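Local coordinates for nuclear protein localization protein 4 homolog (Drosophila melanogaster, PDB 4RV0), which probably acts in a complex that binds ubiquitinated proteins and is needed to export misfolded proteins from the endoplasmic reticulum for proteasomal degradation, at residues I23-S26 against K32-Y35. Numbering follows the deposited sequence.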
loop_
_atom_site.group_PDB
_atom_site.type_symbol
_atom_site.label_atom_id
_atom_site.label_comp_id
_atom_site.label_asym_id
_atom_site.label_seq_id
_atom_site.Cartn_x
_atom_site.Cartn_y
_atom_site.Cartn_z
ATOM N N ILE B 23 7.585 -8.536 10.396
ATOM C CA ILE B 23 8.108 -9.282 11.531
ATOM C C ILE B 23 8.150 -10.764 11.203
ATOM O O ILE B 23 7.102 -11.366 10.948
ATOM C CB ILE B 23 7.227 -9.125 12.774
ATOM C CG1 ILE B 23 7.040 -7.644 13.156
ATOM C CG2 ILE B 23 7.794 -9.973 13.938
ATOM C CD1 ILE B 23 8.322 -6.936 13.584
ATOM N N GLU B 24 9.341 -11.353 11.230
ATOM C CA GLU B 24 9.472 -12.799 11.079
ATOM C C GLU B 24 9.510 -13.436 12.460
ATOM O O GLU B 24 10.326 -13.053 13.312
ATOM C CB GLU B 24 10.714 -13.177 10.270
ATOM C CG GLU B 24 10.694 -12.644 8.843
ATOM C CD GLU B 24 11.951 -12.987 8.063
ATOM O OE1 GLU B 24 12.946 -13.433 8.679
ATOM O OE2 GLU B 24 11.947 -12.793 6.829
ATOM N N ILE B 25 8.606 -14.384 12.690
ATOM C CA ILE B 25 8.429 -14.971 14.012
ATOM C C ILE B 25 7.911 -16.408 13.910
ATOM O O ILE B 25 7.151 -16.747 13.003
ATOM C CB ILE B 25 7.499 -14.078 14.876
ATOM C CG1 ILE B 25 7.371 -14.624 16.293
ATOM C CG2 ILE B 25 6.127 -13.912 14.221
ATOM C CD1 ILE B 25 6.624 -13.686 17.220
ATOM N N SER B 26 8.340 -17.263 14.835
ATOM C CA SER B 26 7.829 -18.622 14.886
ATOM C C SER B 26 6.361 -18.585 15.268
ATOM O O SER B 26 5.976 -17.861 16.181
ATOM C CB SER B 26 8.627 -19.496 15.860
ATOM O OG SER B 26 8.070 -20.798 15.924
ATOM N N LYS B 32 2.923 -12.343 23.360
ATOM C CA LYS B 32 3.824 -11.404 24.027
ATOM C C LYS B 32 5.130 -11.241 23.279
ATOM O O LYS B 32 5.663 -10.135 23.185
ATOM C CB LYS B 32 4.131 -11.791 25.479
ATOM C CG LYS B 32 5.165 -10.833 26.091
ATOM C CD LYS B 32 5.336 -11.012 27.576
ATOM C CE LYS B 32 6.386 -10.063 28.141
ATOM N NZ LYS B 32 7.778 -10.285 27.661
ATOM N N HIS B 33 5.652 -12.341 22.750
ATOM C CA HIS B 33 6.881 -12.265 21.988
ATOM C C HIS B 33 6.701 -11.396 20.752
ATOM O O HIS B 33 7.620 -10.677 20.365
ATOM C CB HIS B 33 7.402 -13.656 21.625
ATOM C CG HIS B 33 8.717 -13.634 20.907
ATOM N ND1 HIS B 33 8.949 -14.356 19.766
ATOM C CD2 HIS B 33 9.860 -12.958 21.170
ATOM C CE1 HIS B 33 10.193 -14.139 19.346
ATOM N NE2 HIS B 33 10.755 -13.284 20.185
ATOM N N LEU B 34 5.518 -11.455 20.141
ATOM C CA LEU B 34 5.212 -10.601 18.994
ATOM C C LEU B 34 5.266 -9.142 19.428
ATOM O O LEU B 34 5.889 -8.303 18.767
ATOM C CB LEU B 34 3.841 -10.937 18.397
ATOM C CG LEU B 34 3.337 -10.093 17.217
ATOM C CD1 LEU B 34 4.267 -10.171 16.007
ATOM C CD2 LEU B 34 1.917 -10.527 16.820
ATOM N N TYR B 35 4.628 -8.852 20.556
ATOM C CA TYR B 35 4.652 -7.503 21.116
ATOM C C TYR B 35 6.083 -7.054 21.408
ATOM O O TYR B 35 6.469 -5.930 21.071
ATOM C CB TYR B 35 3.779 -7.411 22.365
ATOM C CG TYR B 35 2.311 -7.117 22.101
ATOM C CD1 TYR B 35 1.818 -5.830 22.208
ATOM C CD2 TYR B 35 1.420 -8.135 21.757
ATOM C CE1 TYR B 35 0.472 -5.553 21.987
ATOM C CE2 TYR B 35 0.068 -7.871 21.533
ATOM C CZ TYR B 35 -0.395 -6.574 21.646
ATOM O OH TYR B 35 -1.730 -6.284 21.426
#
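Ile-25 reaches from strand 19-25 to the start of helix 31-41 with its CD1 methyl, which lies 3.8 Å from CA of Leu-34 and 4.1 Å from CB of the same residue. The same methyl comes to 3.5 Å from ND1 of His-33, approaching the imidazole obliquely; Ile-25 CG1 follows at 3.8 Å from that ND1, as the two side chains run past each other in opposite directions. An extended chain gives Ile-25 this reach: CG1 is anti to the backbone N (chi1 -176°) and CD1 continues the zigzag (chi2 172°). Two residues earlier on the same face of the strand, Ile-23 meets the far end of Leu-34, CG2 to CD1 at 4.1 Å, the two side chains crossing at a slant. This pairing of the second strand of a beta hairpin with the helix that follows belongs to the ubiquitin-like beta-grasp fold, here the N-terminal domain of Npl4, whose mixed sheet has the strand order 2-1-4-3 and carries the helix across one face. Replacing Ile-25 with an alanine would probably open a gap beside Leu-34 and take the CD1 and CG1 contacts away from the His-33 ring. Ile-25 is backbone-bonded to Ile-10 and Ile-23 to Ile-12, on strand 10-16, where the Ile-25 side chain touches Ile-12 and that of Ile-23 touches Val-14. Leu-34 is buried further by Leu-59 and Leu-71 from loops. His-33 is exposed; its ND1 makes a weak hydrogen bond with Ser-29 OG, while its backbone N bonds to Asn-30 OD1, just before the helix.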